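Local coordinates for protein Rab GDP-dissociation inhibitor (Saccharomyces cerevisiae, PDB 3CPI) that inhibits GDP release from the Rab GTPase Sec4, serves the yeast secretory pathway and extracts GDP-bound Ypt7 from vacuolar membranes, at residues Q306-A311 against G393-F398; D342-I347 against I363-I368. All blocks are in the same frame, centred on the assembly; numbering follows the deposited sequence.

Contact 1: residues Q306-A311 against G393-F398; sequences QRVIRA and GIAELF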
ATOM      1  N   GLN A 306      -0.621  -4.733  17.054  1.00 28.23           N
ATOM      2  CA  GLN A 306      -1.090  -3.540  16.356  1.00 29.01           C
ATOM      3  C   GLN A 306      -2.540  -3.621  15.889  1.00 28.72           C
ATOM      4  O   GLN A 306      -2.992  -4.644  15.381  1.00 28.75           O
ATOM      5  CB  GLN A 306      -0.182  -3.224  15.163  1.00 28.94           C
ATOM      6  CG  GLN A 306       1.197  -2.713  15.547  1.00 29.42           C
ATOM      7  CD  GLN A 306       2.018  -2.285  14.339  1.00 30.36           C
ATOM      8  OE1 GLN A 306       2.650  -1.225  14.350  1.00 33.07           O
ATOM      9  NE2 GLN A 306       2.017  -3.110  13.293  1.00 31.42           N
ATOM     10  N   ARG A 307      -3.260  -2.523  16.081  1.00 29.04           N
ATOM     11  CA  ARG A 307      -4.576  -2.330  15.486  1.00 29.01           C
ATOM     12  C   ARG A 307      -4.550  -1.063  14.641  1.00 28.53           C
ATOM     13  O   ARG A 307      -3.932  -0.068  15.023  1.00 28.42           O
ATOM     14  CB  ARG A 307      -5.656  -2.235  16.564  1.00 29.21           C
ATOM     15  CG  ARG A 307      -5.935  -3.560  17.251  1.00 31.00           C
ATOM     16  CD  ARG A 307      -6.446  -3.383  18.670  1.00 33.51           C
ATOM     17  NE  ARG A 307      -7.767  -2.758  18.718  1.00 34.87           N
ATOM     18  CZ  ARG A 307      -8.024  -1.584  19.288  1.00 35.96           C
ATOM     19  NH1 ARG A 307      -7.052  -0.893  19.881  1.00 36.03           N
ATOM     20  NH2 ARG A 307      -9.261  -1.105  19.277  1.00 37.00           N
ATOM     21  N   VAL A 308      -5.220  -1.110  13.497  1.00 28.31           N
ATOM     22  CA  VAL A 308      -5.303   0.035  12.584  1.00 28.12           C
ATOM     23  C   VAL A 308      -6.736   0.589  12.499  1.00 28.20           C
ATOM     24  O   VAL A 308      -7.707  -0.169  12.362  1.00 28.12           O
ATOM     25  CB  VAL A 308      -4.768  -0.338  11.164  1.00 28.29           C
ATOM     26  CG1 VAL A 308      -5.501  -1.562  10.603  1.00 27.85           C
ATOM     27  CG2 VAL A 308      -4.848   0.853  10.194  1.00 27.46           C
ATOM     28  N   ILE A 309      -6.870   1.905  12.613  1.00 28.04           N
ATOM     29  CA  ILE A 309      -8.145   2.548  12.323  1.00 28.07           C
ATOM     30  C   ILE A 309      -8.115   3.127  10.912  1.00 27.93           C
ATOM     31  O   ILE A 309      -7.155   3.815  10.538  1.00 27.51           O
ATOM     32  CB  ILE A 309      -8.553   3.625  13.371  1.00 28.00           C
ATOM     33  CG1 ILE A 309      -9.965   4.153  13.057  1.00 28.20           C
ATOM     34  CG2 ILE A 309      -7.489   4.751  13.481  1.00 27.67           C
ATOM     35  CD1 ILE A 309     -10.550   5.085  14.106  1.00 28.77           C
ATOM     36  N   ARG A 310      -9.154   2.812  10.137  1.00 27.68           N
ATOM     37  CA  ARG A 310      -9.361   3.398   8.817  1.00 28.07           C
ATOM     38  C   ARG A 310     -10.700   4.125   8.768  1.00 28.44           C
ATOM     39  O   ARG A 310     -11.724   3.580   9.177  1.00 28.80           O
ATOM     40  CB  ARG A 310      -9.267   2.337   7.714  1.00 27.80           C
ATOM     41  CG  ARG A 310      -7.901   1.683   7.649  1.00 27.60           C
ATOM     42  CD  ARG A 310      -7.658   0.871   6.398  1.00 26.16           C
ATOM     43  NE  ARG A 310      -6.297   0.334   6.408  1.00 26.55           N
ATOM     44  CZ  ARG A 310      -5.957  -0.879   6.843  1.00 26.81           C
ATOM     45  NH1 ARG A 310      -6.882  -1.719   7.295  1.00 27.07           N
ATOM     46  NH2 ARG A 310      -4.691  -1.268   6.803  1.00 26.28           N
ATOM     47  N   ALA A 311     -10.674   5.366   8.294  1.00 28.74           N
ATOM     48  CA  ALA A 311     -11.891   6.150   8.103  1.00 28.99           C
ATOM     49  C   ALA A 311     -12.041   6.517   6.635  1.00 29.40           C
ATOM     50  O   ALA A 311     -11.287   7.338   6.113  1.00 29.42           O
ATOM     51  CB  ALA A 311     -11.865   7.400   8.968  1.00 28.61           C
ATOM     52  N   GLY A 393     -13.583   1.775  10.573  1.00 38.45           N
ATOM     53  CA  GLY A 393     -13.364   0.433  11.107  1.00 36.99           C
ATOM     54  C   GLY A 393     -12.011   0.264  11.779  1.00 35.88           C
ATOM     55  O   GLY A 393     -11.093   1.068  11.587  1.00 35.66           O
ATOM     56  N   ILE A 394     -11.901  -0.781  12.589  1.00 34.65           N
ATOM     57  CA  ILE A 394     -10.649  -1.118  13.238  1.00 33.12           C
ATOM     58  C   ILE A 394     -10.310  -2.553  12.889  1.00 32.87           C
ATOM     59  O   ILE A 394     -11.171  -3.431  12.919  1.00 32.98           O
ATOM     60  CB  ILE A 394     -10.710  -0.915  14.775  1.00 33.21           C
ATOM     61  CG1 ILE A 394     -10.976   0.557  15.111  1.00 32.10           C
ATOM     62  CG2 ILE A 394      -9.426  -1.410  15.452  1.00 32.07           C
ATOM     63  CD1 ILE A 394     -11.124   0.835  16.585  1.00 32.67           C
ATOM     64  N   ALA A 395      -9.050  -2.774  12.524  1.00 32.38           N
ATOM     65  CA  ALA A 395      -8.552  -4.093  12.176  1.00 31.36           C
ATOM     66  C   ALA A 395      -7.294  -4.374  12.986  1.00 30.93           C
ATOM     67  O   ALA A 395      -6.474  -3.480  13.188  1.00 30.85           O
ATOM     68  CB  ALA A 395      -8.258  -4.162  10.690  1.00 31.26           C
ATOM     69  N   GLU A 396      -7.162  -5.610  13.462  1.00 30.17           N
ATOM     70  CA  GLU A 396      -5.956  -6.060  14.143  1.00 29.84           C
ATOM     71  C   GLU A 396      -5.024  -6.681  13.110  1.00 28.63           C
ATOM     72  O   GLU A 396      -5.472  -7.326  12.158  1.00 28.71           O
ATOM     73  CB  GLU A 396      -6.300  -7.069  15.245  1.00 29.61           C
ATOM     74  CG  GLU A 396      -5.130  -7.431  16.163  1.00 30.96           C
ATOM     75  CD  GLU A 396      -5.544  -8.233  17.405  1.00 31.88           C
ATOM     76  OE1 GLU A 396      -6.693  -8.743  17.469  1.00 34.64           O
ATOM     77  OE2 GLU A 396      -4.703  -8.357  18.323  1.00 33.53           O
ATOM     78  N   LEU A 397      -3.730  -6.480  13.300  1.00 27.63           N
ATOM     79  CA  LEU A 397      -2.742  -6.902  12.325  1.00 26.43           C
ATOM     80  C   LEU A 397      -2.068  -8.169  12.800  1.00 26.04           C
ATOM     81  O   LEU A 397      -1.609  -8.241  13.935  1.00 25.73           O
ATOM     82  CB  LEU A 397      -1.709  -5.791  12.081  1.00 25.97           C
ATOM     83  CG  LEU A 397      -2.196  -4.407  11.625  1.00 24.88           C
ATOM     84  CD1 LEU A 397      -0.994  -3.485  11.364  1.00 23.99           C
ATOM     85  CD2 LEU A 397      -3.062  -4.506  10.385  1.00 21.52           C
ATOM     86  N   PHE A 398      -2.018  -9.164  11.916  1.00 25.78           N
ATOM     87  CA  PHE A 398      -1.444 -10.460  12.233  1.00 25.58           C
ATOM     88  C   PHE A 398      -0.203 -10.779  11.406  1.00 25.65           C
ATOM     89  O   PHE A 398       0.001 -10.223  10.323  1.00 25.70           O
ATOM     90  CB  PHE A 398      -2.493 -11.554  12.064  1.00 25.56           C
ATOM     91  CG  PHE A 398      -3.675 -11.396  12.975  1.00 26.27           C
ATOM     92  CD1 PHE A 398      -3.668 -11.963  14.244  1.00 26.50           C
ATOM     93  CD2 PHE A 398      -4.789 -10.667  12.570  1.00 26.32           C
ATOM     94  CE1 PHE A 398      -4.752 -11.814  15.093  1.00 26.77           C
ATOM     95  CE2 PHE A 398      -5.879 -10.504  13.410  1.00 26.47           C
ATOM     96  CZ  PHE A 398      -5.862 -11.078  14.674  1.00 26.95           C
TER
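Gln306 begins the pairing through its carbonyl O, which accepts the N-H of Leu397 at 2.9 Å; the amide end of its side chain meets the same residue, with NE2 3.6 Å from Leu397 CD1. Arg307 and Glu396 form a non-hydrogen-bonded antiparallel pair, yet their charged ends stay apart. The Arg307 chain bends at chi3 (67°), bringing Arg307 NH2 obliquely to within 3.8 Å of Ile394 CD1, while Glu396 OE2 bonds to Ser303 OG. Val308 is gripped twice by Ala395: its N donates to Ala395 O at 2.7 Å, and its O accepts from Ala395 N. Val308 CG1, set between the backbone N and the carbonyl carbon (chi1 55°), lies 3.8 Å from both Ala395 CB and Leu397 CD2; CG2 covers one face of the Arg310 guanidinium. Ile309 shares the sheet face of Arg307 and Glu396, its CG1 4.3 Å from Ile394 CG1. Arg310 closes the ladder with two backbone bonds to Gly393, and its NH2 reaches the carbonyls of Tyr415 and Asp416. The local axes run antiparallel at 151°. Strand 301-315 lies between strands 389-400 and 360-367, Ile309 bonding to Thr366, Ala311 to Ile364 and Arg307 to the following Ile368, while Pro373 of helix 373-376 packs on Ile309 and Ile394.

Contact 2: residues D342-I347 against I363-I368; sequences DIYVAI and IISTII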
ATOM      1  N   ASP A 342       2.846   7.772  12.261  1.00 25.49           N
ATOM      2  CA  ASP A 342       2.349   8.674  11.237  1.00 24.81           C
ATOM      3  C   ASP A 342       0.888   8.391  10.922  1.00 24.47           C
ATOM      4  O   ASP A 342       0.385   7.276  11.127  1.00 23.79           O
ATOM      5  CB  ASP A 342       3.195   8.582   9.961  1.00 24.71           C
ATOM      6  CG  ASP A 342       4.656   8.984  10.183  1.00 25.12           C
ATOM      7  OD1 ASP A 342       5.406   9.029   9.179  1.00 25.10           O
ATOM      8  OD2 ASP A 342       5.059   9.254  11.343  1.00 24.89           O
ATOM      9  N   ILE A 343       0.202   9.425  10.452  1.00 24.28           N
ATOM     10  CA  ILE A 343      -1.137   9.265   9.914  1.00 24.05           C
ATOM     11  C   ILE A 343      -1.070   9.429   8.401  1.00 23.87           C
ATOM     12  O   ILE A 343      -0.369  10.314   7.899  1.00 23.53           O
ATOM     13  CB  ILE A 343      -2.131  10.262  10.531  1.00 23.94           C
ATOM     14  CG1 ILE A 343      -2.115  10.145  12.057  1.00 24.18           C
ATOM     15  CG2 ILE A 343      -3.544  10.011   9.990  1.00 24.15           C
ATOM     16  CD1 ILE A 343      -3.138  11.045  12.754  1.00 24.14           C
ATOM     17  N   TYR A 344      -1.799   8.561   7.695  1.00 23.96           N
ATOM     18  CA  TYR A 344      -1.827   8.527   6.242  1.00 23.98           C
ATOM     19  C   TYR A 344      -3.210   8.899   5.734  1.00 24.38           C
ATOM     20  O   TYR A 344      -4.225   8.529   6.343  1.00 23.95           O
ATOM     21  CB  TYR A 344      -1.469   7.126   5.728  1.00 24.22           C
ATOM     22  CG  TYR A 344      -0.132   6.600   6.218  1.00 24.61           C
ATOM     23  CD1 TYR A 344      -0.037   5.913   7.433  1.00 24.08           C
ATOM     24  CD2 TYR A 344       1.039   6.782   5.465  1.00 24.00           C
ATOM     25  CE1 TYR A 344       1.178   5.424   7.896  1.00 23.72           C
ATOM     26  CE2 TYR A 344       2.274   6.293   5.925  1.00 24.82           C
ATOM     27  CZ  TYR A 344       2.321   5.611   7.146  1.00 24.63           C
ATOM     28  OH  TYR A 344       3.506   5.114   7.631  1.00 26.50           O
ATOM     29  N   VAL A 345      -3.240   9.634   4.619  1.00 24.42           N
ATOM     30  CA  VAL A 345      -4.480   9.925   3.922  1.00 24.73           C
ATOM     31  C   VAL A 345      -4.315   9.711   2.429  1.00 25.28           C
ATOM     32  O   VAL A 345      -3.458  10.333   1.801  1.00 25.17           O
ATOM     33  CB  VAL A 345      -5.004  11.377   4.152  1.00 24.76           C
ATOM     34  CG1 VAL A 345      -6.474  11.457   3.764  1.00 24.42           C
ATOM     35  CG2 VAL A 345      -4.808  11.840   5.596  1.00 23.69           C
ATOM     36  N   ALA A 346      -5.145   8.833   1.865  1.00 26.07           N
ATOM     37  CA  ALA A 346      -5.239   8.681   0.415  1.00 26.94           C
ATOM     38  C   ALA A 346      -6.506   9.359  -0.094  1.00 27.67           C
ATOM     39  O   ALA A 346      -7.584   9.184   0.474  1.00 27.96           O
ATOM     40  CB  ALA A 346      -5.209   7.209   0.018  1.00 26.76           C
ATOM     41  N   ILE A 347      -6.367  10.148  -1.153  1.00 28.50           N
ATOM     42  CA  ILE A 347      -7.493  10.881  -1.717  1.00 29.20           C
ATOM     43  C   ILE A 347      -7.636  10.538  -3.188  1.00 29.98           C
ATOM     44  O   ILE A 347      -6.709  10.721  -3.974  1.00 30.33           O
ATOM     45  CB  ILE A 347      -7.345  12.408  -1.516  1.00 29.23           C
ATOM     46  CG1 ILE A 347      -7.549  12.753  -0.046  1.00 28.82           C
ATOM     47  CG2 ILE A 347      -8.351  13.182  -2.384  1.00 28.70           C
ATOM     48  CD1 ILE A 347      -6.669  13.847   0.455  1.00 30.02           C
ATOM     49  N   ILE A 363      -9.474   8.635   2.483  1.00 29.60           N
ATOM     50  CA  ILE A 363      -9.322   7.511   3.400  1.00 28.66           C
ATOM     51  C   ILE A 363      -8.166   7.749   4.370  1.00 28.11           C
ATOM     52  O   ILE A 363      -7.015   7.893   3.963  1.00 28.08           O
ATOM     53  CB  ILE A 363      -9.144   6.174   2.635  1.00 28.71           C
ATOM     54  CG1 ILE A 363     -10.266   5.979   1.601  1.00 28.87           C
ATOM     55  CG2 ILE A 363      -9.107   4.980   3.595  1.00 28.46           C
ATOM     56  CD1 ILE A 363      -9.943   6.485   0.192  1.00 27.54           C
ATOM     57  N   ILE A 364      -8.484   7.785   5.658  1.00 27.58           N
ATOM     58  CA  ILE A 364      -7.496   8.074   6.692  1.00 26.77           C
ATOM     59  C   ILE A 364      -7.156   6.801   7.448  1.00 26.88           C
ATOM     60  O   ILE A 364      -8.045   6.016   7.785  1.00 27.30           O
ATOM     61  CB  ILE A 364      -8.002   9.164   7.667  1.00 26.82           C
ATOM     62  CG1 ILE A 364      -8.360  10.442   6.901  1.00 25.65           C
ATOM     63  CG2 ILE A 364      -6.971   9.453   8.763  1.00 25.85           C
ATOM     64  CD1 ILE A 364      -9.323  11.334   7.638  1.00 25.22           C
ATOM     65  N   SER A 365      -5.866   6.601   7.706  1.00 26.68           N
ATOM     66  CA  SER A 365      -5.389   5.410   8.407  1.00 26.20           C
ATOM     67  C   SER A 365      -4.176   5.678   9.294  1.00 26.19           C
ATOM     68  O   SER A 365      -3.283   6.461   8.943  1.00 26.39           O
ATOM     69  CB  SER A 365      -5.066   4.301   7.408  1.00 26.10           C
ATOM     70  OG  SER A 365      -4.140   4.763   6.451  1.00 25.38           O
ATOM     71  N   THR A 366      -4.158   5.016  10.449  1.00 25.97           N
ATOM     72  CA  THR A 366      -3.025   5.056  11.368  1.00 25.81           C
ATOM     73  C   THR A 366      -3.049   3.874  12.330  1.00 26.07           C
ATOM     74  O   THR A 366      -4.091   3.238  12.519  1.00 25.81           O
ATOM     75  CB  THR A 366      -2.967   6.379  12.172  1.00 25.72           C
ATOM     76  OG1 THR A 366      -1.658   6.533  12.731  1.00 25.43           O
ATOM     77  CG2 THR A 366      -4.017   6.408  13.303  1.00 25.83           C
ATOM     78  N   ILE A 367      -1.895   3.589  12.932  1.00 26.37           N
ATOM     79  CA  ILE A 367      -1.790   2.615  14.013  1.00 26.70           C
ATOM     80  C   ILE A 367      -2.319   3.258  15.301  1.00 27.45           C
ATOM     81  O   ILE A 367      -1.860   4.330  15.706  1.00 27.17           O
ATOM     82  CB  ILE A 367      -0.323   2.105  14.206  1.00 26.75           C
ATOM     83  CG1 ILE A 367       0.204   1.424  12.933  1.00 26.35           C
ATOM     84  CG2 ILE A 367      -0.213   1.140  15.396  1.00 25.76           C
ATOM     85  CD1 ILE A 367      -0.586   0.182  12.508  1.00 28.49           C
ATOM     86  N   ILE A 368      -3.288   2.599  15.930  1.00 28.01           N
ATOM     87  CA  ILE A 368      -3.916   3.097  17.152  1.00 29.12           C
ATOM     88  C   ILE A 368      -2.947   3.057  18.334  1.00 30.08           C
ATOM     89  O   ILE A 368      -2.268   2.051  18.556  1.00 29.83           O
ATOM     90  CB  ILE A 368      -5.181   2.270  17.502  1.00 29.29           C
ATOM     91  CG1 ILE A 368      -6.222   2.403  16.395  1.00 28.67           C
ATOM     92  CG2 ILE A 368      -5.754   2.657  18.877  1.00 28.55           C
ATOM     93  CD1 ILE A 368      -7.248   1.315  16.430  1.00 30.93           C
TER
HETATM   94  O   HOH W   1       0.432   4.598  11.415  1.00 19.83           O
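Thr366 OG1 donates to Asp342 O at 2.7 Å, approaching from above the carbonyl plane, 42° out of it. Its chi1 of -163° places OG1 opposite the backbone N and beside the carbonyl carbon, on the side where Asp342 lies. A water gives the same oxygen a second donor and accepts from Ile367 N at 3.0 Å, linking the two residues. Asp342's carboxylate is occupied elsewhere, OD1 by His195 and OD2 by Gln334. Tyr344 and Ser365 exchange backbone bonds; Tyr344 N to Ser365 O is nearly straight (171° at the hydrogen). That carbonyl oxygen also sits in plane at the tyrosine ring edge, 3.6 Å from Tyr344 CD1. Ser365 OG is bonded to Ala417 O and touches Tyr344 CB. Ala346 and Ile363 form the next reciprocal pair, with Ile363 N 2.8 Å from Ala346 O. On the sheet face away from Tyr344 and Ser365, Ile364 CG2 packs on Ile343 CG2 (3.7 Å), and Val345 and Ile364 lie side by side, pointing the same way. Buried backbone polarity in this hairpin is thus met by reciprocal amides, by strands 328-332 and 301-315 for the alternate residues, and by a hydroxyl and a water at Asp342 O, just before strand 343-349.

Contacts 1 and 2 belong to one mixed sheet, and strands 301-315 and 360-367, one from each, are neighbours in it: Ala311 N lies 2.8 Å from Ile364 O and Arg307 O 2.9 Å from Ile368 N, both probable hydrogen bonds. Contact 2 ties a local hairpin and all its touching residues are buried; contact 1 joins strands far apart in sequence and is partly buried, with Arg307, Ile394 and Glu396 exposed. The chemistry follows this placing. Both rely on reciprocal amide pairs and apolar packing, but on the exposed face of contact 1 arginine and glutamate chains pack across without pairing their charged ends, whereas buried contact 2 adds a hydroxyl and a water.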